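Sporulation inhibitor of replication protein SirA (Bacillus subtilis, PDB 4TPS) inhibits initiation of DNA replication during sporulation, preventing overinitiation and enforcing diploidy, and binds domain I of the initiator DnaA. Local coordinates at residues A[13-18]-A[130-135]; A[70-75]-A[85-90]. All coordinates share one frame; numbering follows the deposited sequence.

Interaction 1 of 2, residues A[13-18]-A[130-135]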
ATOM      1  N   THR A  13      -8.173  -2.698  -7.252  1.00 12.57           N
ATOM      2  CA  THR A  13      -6.952  -3.327  -7.743  1.00 13.02           C
ATOM      3  C   THR A  13      -5.840  -2.309  -7.726  1.00 13.92           C
ATOM      4  O   THR A  13      -5.999  -1.182  -8.213  1.00 15.56           O
ATOM      5  CB  THR A  13      -7.163  -3.925  -9.115  1.00 15.65           C
ATOM      6  OG1 THR A  13      -8.267  -4.841  -9.097  1.00 17.66           O
ATOM      7  CG2 THR A  13      -5.964  -4.702  -9.591  1.00 16.86           C
ATOM      8  N   TYR A  14      -4.758  -2.666  -7.015  1.00 12.57           N
ATOM      9  CA  TYR A  14      -3.558  -1.792  -6.931  1.00 12.99           C
ATOM     10  C   TYR A  14      -2.328  -2.500  -7.478  1.00 13.03           C
ATOM     11  O   TYR A  14      -2.237  -3.723  -7.458  1.00 14.47           O
ATOM     12  CB  TYR A  14      -3.301  -1.409  -5.456  1.00 13.66           C
ATOM     13  CG  TYR A  14      -4.285  -0.428  -4.875  1.00 15.03           C
ATOM     14  CD1 TYR A  14      -5.510  -0.861  -4.345  1.00 15.34           C
ATOM     15  CD2 TYR A  14      -3.962   0.899  -4.760  1.00 15.79           C
ATOM     16  CE1 TYR A  14      -6.381   0.037  -3.752  1.00 18.12           C
ATOM     17  CE2 TYR A  14      -4.833   1.823  -4.169  1.00 16.31           C
ATOM     18  CZ  TYR A  14      -6.048   1.387  -3.684  1.00 20.42           C
ATOM     19  OH  TYR A  14      -6.903   2.255  -3.114  1.00 21.10           O
ATOM     20  N   LEU A  15      -1.406  -1.681  -8.000  1.00 12.61           N
ATOM     21  CA  LEU A  15      -0.130  -2.131  -8.513  1.00 12.50           C
ATOM     22  C   LEU A  15       0.886  -1.995  -7.361  1.00 13.22           C
ATOM     23  O   LEU A  15       1.265  -0.860  -6.982  1.00 15.01           O
ATOM     24  CB  LEU A  15       0.272  -1.279  -9.699  1.00 13.60           C
ATOM     25  CG  LEU A  15       1.505  -1.740 -10.443  1.00 18.53           C
ATOM     26  CD1 LEU A  15       1.438  -3.203 -10.803  1.00 20.46           C
ATOM     27  CD2 LEU A  15       1.765  -0.874 -11.667  1.00 17.88           C
ATOM     28  N   ILE A  16       1.230  -3.115  -6.760  1.00 12.85           N
ATOM     29  CA  ILE A  16       2.051  -3.126  -5.523  1.00 12.90           C
ATOM     30  C   ILE A  16       3.541  -3.061  -5.920  1.00 14.65           C
ATOM     31  O   ILE A  16       3.990  -3.700  -6.865  1.00 16.17           O
ATOM     32  CB  ILE A  16       1.802  -4.394  -4.676  1.00 12.53           C
ATOM     33  CG1 ILE A  16       0.310  -4.627  -4.401  1.00 14.10           C
ATOM     34  CG2 ILE A  16       2.617  -4.366  -3.370  1.00 13.20           C
ATOM     35  CD1 ILE A  16      -0.373  -3.475  -3.733  1.00 14.70           C
ATOM     36  N   LYS A  17       4.308  -2.241  -5.191  1.00 13.17           N
ATOM     37  CA  LYS A  17       5.732  -2.234  -5.397  1.00 15.40           C
ATOM     38  C   LYS A  17       6.345  -3.548  -5.023  1.00 15.18           C
ATOM     39  O   LYS A  17       5.981  -4.211  -4.013  1.00 13.42           O
ATOM     40  CB  LYS A  17       6.356  -1.107  -4.604  1.00 17.33           C
ATOM     41  CG  LYS A  17       6.077   0.300  -5.106  1.00 17.94           C
ATOM     42  CD  LYS A  17       6.785   1.348  -4.276  1.00 17.79           C
ATOM     43  CE  LYS A  17       6.655   2.774  -4.799  1.00 19.49           C
ATOM     44  NZ  LYS A  17       7.328   3.679  -3.833  1.00 20.80           N
ATOM     45  N   GLU A  18       7.312  -3.945  -5.848  1.00 18.17           N
ATOM     46  CA  GLU A  18       8.066  -5.169  -5.663  1.00 20.46           C
ATOM     47  C   GLU A  18       8.580  -5.405  -4.232  1.00 14.98           C
ATOM     48  O   GLU A  18       8.455  -6.488  -3.688  1.00 20.16           O
ATOM     49  CB  GLU A  18       9.260  -5.112  -6.635  1.00 29.93           C
ATOM     50  CG  GLU A  18       8.872  -5.456  -8.070  1.00 38.73           C
ATOM     51  CD  GLU A  18       8.305  -4.347  -8.960  1.00 55.89           C
ATOM     52  OE1 GLU A  18       7.826  -3.319  -8.439  1.00 55.26           O
ATOM     53  OE2 GLU A  18       8.314  -4.539 -10.217  1.00 86.61           O
ATOM     54  N   PRO A 130       3.018  -8.634 -13.053  1.00 18.37           N
ATOM     55  CA  PRO A 130       2.639  -9.663 -12.054  1.00 19.28           C
ATOM     56  C   PRO A 130       2.239  -9.085 -10.688  1.00 19.51           C
ATOM     57  O   PRO A 130       1.830  -9.834  -9.780  1.00 24.35           O
ATOM     58  CB  PRO A 130       3.913 -10.499 -11.918  1.00 23.48           C
ATOM     59  CG  PRO A 130       5.008  -9.543 -12.176  1.00 27.73           C
ATOM     60  CD  PRO A 130       4.492  -8.596 -13.237  1.00 21.78           C
ATOM     61  N   CYS A 131       2.306  -7.764 -10.561  1.00 16.42           N
ATOM     62  CA  CYS A 131       2.174  -7.115  -9.263  1.00 16.43           C
ATOM     63  C   CYS A 131       0.819  -6.501  -8.954  1.00 13.59           C
ATOM     64  O   CYS A 131       0.720  -5.697  -7.973  1.00 14.29           O
ATOM     65  CB  CYS A 131       3.214  -5.995  -9.163  1.00 19.21           C
ATOM     66  SG  CYS A 131       4.897  -6.688  -9.195  1.00 25.70           S
ATOM     67  N   PHE A 132      -0.222  -6.830  -9.734  1.00 14.19           N
ATOM     68  CA  PHE A 132      -1.562  -6.313  -9.392  1.00 13.35           C
ATOM     69  C   PHE A 132      -2.177  -7.200  -8.324  1.00 12.97           C
ATOM     70  O   PHE A 132      -2.265  -8.408  -8.450  1.00 15.65           O
ATOM     71  CB  PHE A 132      -2.469  -6.258 -10.604  1.00 13.68           C
ATOM     72  CG  PHE A 132      -2.140  -5.149 -11.584  1.00 13.34           C
ATOM     73  CD1 PHE A 132      -2.471  -3.830 -11.274  1.00 13.26           C
ATOM     74  CD2 PHE A 132      -1.495  -5.428 -12.779  1.00 15.00           C
ATOM     75  CE1 PHE A 132      -2.175  -2.832 -12.180  1.00 15.87           C
ATOM     76  CE2 PHE A 132      -1.159  -4.405 -13.679  1.00 16.05           C
ATOM     77  CZ  PHE A 132      -1.508  -3.113 -13.385  1.00 16.10           C
ATOM     78  N   LEU A 133      -2.606  -6.560  -7.255  1.00 13.55           N
ATOM     79  CA  LEU A 133      -3.392  -7.166  -6.172  1.00 14.35           C
ATOM     80  C   LEU A 133      -4.847  -6.707  -6.239  1.00 13.47           C
ATOM     81  O   LEU A 133      -5.135  -5.522  -6.133  1.00 13.98           O
ATOM     82  CB  LEU A 133      -2.782  -6.734  -4.856  1.00 16.61           C
ATOM     83  CG  LEU A 133      -3.350  -7.381  -3.593  1.00 17.99           C
ATOM     84  CD1 LEU A 133      -2.937  -8.877  -3.533  1.00 20.51           C
ATOM     85  CD2 LEU A 133      -2.807  -6.655  -2.350  1.00 18.66           C
ATOM     86  N   ALA A 134      -5.760  -7.648  -6.482  1.00 14.47           N
ATOM     87  CA  ALA A 134      -7.185  -7.330  -6.676  1.00 14.45           C
ATOM     88  C   ALA A 134      -7.920  -7.765  -5.401  1.00 14.17           C
ATOM     89  O   ALA A 134      -7.686  -8.862  -4.884  1.00 14.93           O
ATOM     90  CB  ALA A 134      -7.725  -8.155  -7.860  1.00 15.41           C
ATOM     91  N   MET A 135      -8.845  -6.934  -4.916  1.00 12.04           N
ATOM     92  CA  MET A 135      -9.472  -7.196  -3.658  1.00 14.78           C
ATOM     93  C   MET A 135     -10.940  -6.807  -3.737  1.00 16.24           C
ATOM     94  O   MET A 135     -11.254  -5.652  -4.109  1.00 18.75           O
ATOM     95  CB  MET A 135      -8.838  -6.285  -2.618  1.00 16.25           C
ATOM     96  CG  MET A 135      -7.352  -6.570  -2.304  1.00 18.75           C
ATOM     97  SD  MET A 135      -6.503  -5.211  -1.460  1.00 19.79           S
ATOM     98  CE  MET A 135      -6.173  -4.108  -2.811  1.00 22.33           C
TER

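Interaction 2 of 2, residues A[70-75]-A[85-90]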
ATOM      1  N   ARG A  70      -3.156  -1.328 -24.436  1.00 14.53           N
ATOM      2  CA  ARG A  70      -3.432  -2.738 -24.251  1.00 16.15           C
ATOM      3  C   ARG A  70      -4.916  -3.089 -24.230  1.00 16.63           C
ATOM      4  O   ARG A  70      -5.348  -4.122 -24.832  1.00 17.39           O
ATOM      5  CB  ARG A  70      -2.741  -3.239 -22.965  1.00 20.04           C
ATOM      6  CG  ARG A  70      -1.226  -3.233 -23.011  1.00 20.23           C
ATOM      7  CD  ARG A  70      -0.729  -4.299 -23.981  1.00 19.37           C
ATOM      8  NE  ARG A  70       0.744  -4.408 -24.039  1.00 20.08           N
ATOM      9  CZ  ARG A  70       1.486  -5.245 -23.318  1.00 21.94           C
ATOM     10  NH1 ARG A  70       0.941  -6.099 -22.455  1.00 24.96           N
ATOM     11  NH2 ARG A  70       2.812  -5.247 -23.483  1.00 23.99           N
ATOM     12  N   LEU A  71      -5.689  -2.240 -23.588  1.00 17.79           N
ATOM     13  CA  LEU A  71      -7.154  -2.435 -23.577  1.00 18.44           C
ATOM     14  C   LEU A  71      -7.765  -2.329 -24.966  1.00 18.13           C
ATOM     15  O   LEU A  71      -8.581  -3.174 -25.366  1.00 20.47           O
ATOM     16  CB  LEU A  71      -7.810  -1.426 -22.635  1.00 16.81           C
ATOM     17  CG  LEU A  71      -7.573  -1.700 -21.136  1.00 14.51           C
ATOM     18  CD1 LEU A  71      -7.869  -0.425 -20.350  1.00 19.88           C
ATOM     19  CD2 LEU A  71      -8.424  -2.859 -20.656  1.00 20.20           C
ATOM     20  N   LYS A  72      -7.415  -1.293 -25.698  1.00 18.82           N
ATOM     21  CA  LYS A  72      -8.000  -1.104 -27.016  1.00 21.82           C
ATOM     22  C   LYS A  72      -7.644  -2.222 -27.944  1.00 23.35           C
ATOM     23  O   LYS A  72      -8.474  -2.642 -28.759  1.00 29.35           O
ATOM     24  CB  LYS A  72      -7.538   0.194 -27.629  1.00 23.44           C
ATOM     25  CG  LYS A  72      -8.153   1.434 -26.983  1.00 29.31           C
ATOM     26  CD  LYS A  72      -7.927   2.639 -27.889  1.00 39.92           C
ATOM     27  CE  LYS A  72      -7.530   3.871 -27.111  1.00 48.48           C
ATOM     28  NZ  LYS A  72      -8.471   4.027 -25.990  1.00 54.57           N
ATOM     29  N   MET A  73      -6.441  -2.770 -27.818  1.00 20.35           N
ATOM     30  CA  MET A  73      -6.063  -3.916 -28.648  0.50 25.00           C
ATOM     31  C   MET A  73      -6.857  -5.169 -28.303  1.00 25.51           C
ATOM     32  O   MET A  73      -7.383  -5.862 -29.190  1.00 27.02           O
ATOM     33  CB  MET A  73      -4.603  -4.261 -28.441  0.50 25.03           C
ATOM     34  CG  MET A  73      -3.647  -3.323 -29.052  0.50 31.16           C
ATOM     35  SD  MET A  73      -2.115  -3.912 -28.355  0.50 30.94           S
ATOM     36  CE  MET A  73      -1.205  -2.402 -28.613  0.50 31.79           C
ATOM     37  N   ASN A  74      -6.953  -5.472 -27.024  1.00 20.91           N
ATOM     38  CA  ASN A  74      -7.641  -6.644 -26.566  1.00 21.73           C
ATOM     39  C   ASN A  74      -9.157  -6.631 -26.760  1.00 26.43           C
ATOM     40  O   ASN A  74      -9.749  -7.689 -26.993  1.00 27.12           O
ATOM     41  CB  ASN A  74      -7.354  -6.866 -25.113  1.00 21.90           C
ATOM     42  CG  ASN A  74      -7.627  -8.279 -24.728  1.00 25.23           C
ATOM     43  OD1 ASN A  74      -6.925  -9.216 -25.149  1.00 32.11           O
ATOM     44  ND2 ASN A  74      -8.667  -8.470 -24.007  1.00 27.40           N
ATOM     45  N   LEU A  75      -9.770  -5.455 -26.641  1.00 23.95           N
ATOM     46  CA  LEU A  75     -11.231  -5.328 -26.745  1.00 23.33           C
ATOM     47  C   LEU A  75     -11.752  -5.090 -28.181  1.00 26.84           C
ATOM     48  O   LEU A  75     -12.951  -4.988 -28.389  1.00 24.11           O
ATOM     49  CB  LEU A  75     -11.736  -4.218 -25.826  1.00 20.05           C
ATOM     50  CG  LEU A  75     -11.380  -4.389 -24.364  1.00 23.16           C
ATOM     51  CD1 LEU A  75     -11.913  -3.190 -23.588  1.00 19.14           C
ATOM     52  CD2 LEU A  75     -11.947  -5.668 -23.784  1.00 30.53           C
ATOM     53  N   TYR A  85     -11.162   7.439 -18.935  1.00 15.98           N
ATOM     54  CA  TYR A  85     -10.530   6.387 -18.111  1.00 16.58           C
ATOM     55  C   TYR A  85     -11.403   5.212 -17.722  1.00 14.63           C
ATOM     56  O   TYR A  85     -10.958   4.342 -16.955  1.00 15.97           O
ATOM     57  CB  TYR A  85      -9.858   7.011 -16.872  1.00 20.25           C
ATOM     58  CG  TYR A  85     -10.786   7.769 -15.992  1.00 23.23           C
ATOM     59  CD1 TYR A  85     -11.444   7.131 -14.973  1.00 31.54           C
ATOM     60  CD2 TYR A  85     -10.998   9.163 -16.171  1.00 28.77           C
ATOM     61  CE1 TYR A  85     -12.298   7.809 -14.125  1.00 39.10           C
ATOM     62  CE2 TYR A  85     -11.878   9.845 -15.353  1.00 27.87           C
ATOM     63  CZ  TYR A  85     -12.514   9.148 -14.322  1.00 38.74           C
ATOM     64  OH  TYR A  85     -13.367   9.746 -13.459  1.00 36.65           O
ATOM     65  N   ILE A  86     -12.650   5.202 -18.215  1.00 13.58           N
ATOM     66  CA  ILE A  86     -13.638   4.151 -17.970  1.00 14.78           C
ATOM     67  C   ILE A  86     -13.823   3.344 -19.233  1.00 12.99           C
ATOM     68  O   ILE A  86     -14.033   3.906 -20.341  1.00 16.56           O
ATOM     69  CB  ILE A  86     -14.990   4.751 -17.539  1.00 14.43           C
ATOM     70  CG1 ILE A  86     -14.837   5.598 -16.293  1.00 18.34           C
ATOM     71  CG2 ILE A  86     -16.032   3.671 -17.338  1.00 16.28           C
ATOM     72  CD1 ILE A  86     -15.988   6.545 -16.012  1.00 24.48           C
ATOM     73  N   TYR A  87     -13.737   2.015 -19.082  1.00 14.11           N
ATOM     74  CA  TYR A  87     -14.081   1.051 -20.121  1.00 13.95           C
ATOM     75  C   TYR A  87     -15.214   0.199 -19.664  1.00 14.98           C
ATOM     76  O   TYR A  87     -15.235  -0.240 -18.552  1.00 17.24           O
ATOM     77  CB  TYR A  87     -12.876   0.184 -20.500  1.00 15.55           C
ATOM     78  CG  TYR A  87     -11.785   0.913 -21.287  1.00 14.40           C
ATOM     79  CD1 TYR A  87     -10.957   1.828 -20.677  1.00 16.11           C
ATOM     80  CD2 TYR A  87     -11.588   0.669 -22.641  1.00 16.30           C
ATOM     81  CE1 TYR A  87      -9.978   2.469 -21.392  1.00 17.17           C
ATOM     82  CE2 TYR A  87     -10.595   1.298 -23.360  1.00 17.78           C
ATOM     83  CZ  TYR A  87      -9.807   2.217 -22.730  1.00 19.05           C
ATOM     84  OH  TYR A  87      -8.815   2.841 -23.442  1.00 17.87           O
ATOM     85  N   ARG A  88     -16.162  -0.050 -20.547  1.00 15.25           N
ATOM     86  CA  ARG A  88     -17.325  -0.852 -20.207  1.00 15.78           C
ATOM     87  C   ARG A  88     -17.486  -1.898 -21.293  1.00 14.00           C
ATOM     88  O   ARG A  88     -17.446  -1.570 -22.479  1.00 14.54           O
ATOM     89  CB  ARG A  88     -18.590   0.073 -20.096  1.00 17.42           C
ATOM     90  CG  ARG A  88     -19.935  -0.627 -19.977  1.00 25.75           C
ATOM     91  CD  ARG A  88     -20.156  -1.249 -18.665  1.00 22.51           C
ATOM     92  NE  ARG A  88     -21.566  -1.540 -18.355  1.00 19.72           N
ATOM     93  CZ  ARG A  88     -22.310  -2.501 -18.859  1.00 17.66           C
ATOM     94  NH1 ARG A  88     -23.524  -2.585 -18.378  1.00 18.77           N
ATOM     95  NH2 ARG A  88     -21.862  -3.370 -19.793  1.00 20.91           N
ATOM     96  N   ILE A  89     -17.709  -3.128 -20.910  1.00 14.67           N
ATOM     97  CA  ILE A  89     -17.864  -4.225 -21.823  1.00 14.46           C
ATOM     98  C   ILE A  89     -19.108  -5.045 -21.549  1.00 15.62           C
ATOM     99  O   ILE A  89     -19.582  -5.133 -20.426  1.00 16.54           O
ATOM    100  CB  ILE A  89     -16.647  -5.180 -21.825  1.00 15.88           C
ATOM    101  CG1 ILE A  89     -16.514  -5.924 -20.499  1.00 17.76           C
ATOM    102  CG2 ILE A  89     -15.381  -4.408 -22.114  1.00 20.68           C
ATOM    103  CD1 ILE A  89     -15.382  -6.901 -20.483  1.00 26.57           C
ATOM    104  N   ALA A  90     -19.658  -5.648 -22.631  1.00 17.10           N
ATOM    105  CA  ALA A  90     -20.742  -6.631 -22.509  1.00 19.60           C
ATOM    106  C   ALA A  90     -20.259  -7.907 -23.208  1.00 19.58           C
ATOM    107  O   ALA A  90     -19.691  -7.829 -24.284  1.00 20.95           O
ATOM    108  CB  ALA A  90     -22.065  -6.118 -23.082  1.00 24.59           C
TER

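Interaction 1 of 2, residues A[13-18]-A[130-135]
Y14 and L133 face each other as an antiparallel hydrogen-bonded pair, each backbone N donating to the other's carbonyl. The bond from L133 N to Y14 O is 2.9 Å long. Its mate, Y14 N to L133 O, is 3.0 Å. Farther along, I16 N reaches C131 O at 2.9 Å. Two CA-H...O contacts, from T13 CA to L133 O and from F132 CA to Y14 O, give the carbonyls of L133 and Y14 a second, softer partner. In the non-hydrogen-bonded pairs, T13 with A134 and L15 with F132, the CA atoms come closer together than in the Y14-L133 pair. Strands 9-16 and 132-136 thus lie side by side within the antiparallel sheet of SirA: strand 9-16 also pairs with strands 106-113 and 59-60, while strand 141-144 continues the sheet beyond strand 132-136.

On the face bearing T13, L15, F132 and A134, a CH-pi contact carries the packing: L15 CD1 sits over the centre of the F132 ring, 3.8 Å from its centroid. With CG anti to the backbone N (chi1 -173°), L15 swings this methyl toward the partner segment, where it also meets CB of C131, just ahead of the strand. T13 OG1 lies against the A134 methyl, 3.6 Å from its CB, and is buried without a polar partner.

Y14 and L133 occupy the reverse face, where the end of M135 joins them. M135 bends at chi3 (-79°) and lays CE 3.7 Å from Y14 CD1, while I16 CG1 packs on L133 CB. Helix 28-39 covers this side, F35 meeting the Y14 ring and H39 NE2 hydrogen-bonding Y14 OH. Just before strand 132-136 begins, C131 SG carries a covalently linked beta-mercaptoethanol, and E18 CD, the carboxylate carbon, lies 4.1 Å from C131 SG.

Interaction 2 of 2, residues A[70-75]-A[85-90]
Y87 reaches from its strand into the side of the helix, where L71, K72 and L75 receive it. L71 CD1 lies over one face of the ring, offset toward the rim, in a CH-pi contact 3.9 Å from the ring centroid. K72 NZ comes to the ring's edge, near its plane, and donates a hydrogen bond of 2.8 Å to Y87 OH. The lysine chain bends twice to get there, at chi3 (-138°) and again at chi4 (-49°), which turns the ammonium back toward the phenol. L75 CD1 bridges the two strand residues, 4.0 Å from Y87 CD2 and equally far from I89 CG2; the leucine crosses the isoleucine at about a right angle.

Each polar end has a second partner: H68 ND1, one turn before K72 on the helix, hydrogen-bonds Y87 OH, while Q82 OE1 on the adjoining strand bonds K72 NZ and so positions the ammonium. A phenylalanine in place of Y87 would probably leave K72 NZ and H68 ND1 without their shared hydroxyl, K72 keeping Q82. Behind the leucines, F121 and I120 of helix 116-128 close the apolar layer, with F121 meeting both L71 and I89. The contact is typical of an alpha+beta arrangement in which a helix packs on one face of an antiparallel sheet, here strands 79-83, 86-90 and 96-103.

Overall arrangement
Interactions 1 and 2 illustrate how one sheet can take part in two kinds of contact. In 13-18 with 130-135, residues distant in sequence are joined strand to strand; in 70-75 with 85-90, closer neighbours are joined helix to strand. The second contact falls wholly within the chain span bounded by the first. Their centres are about 19 Å apart and their nearest atoms about 9 Å, so they do not touch, but strands 106-113 and 96-103 connect them through the sheet. The centre of interaction 1 is about 7 Å from the centre of the chain, that of interaction 2 about 14 Å. The bound beta-mercaptoethanol, probably from the crystallisation liquor, belongs to interaction 1.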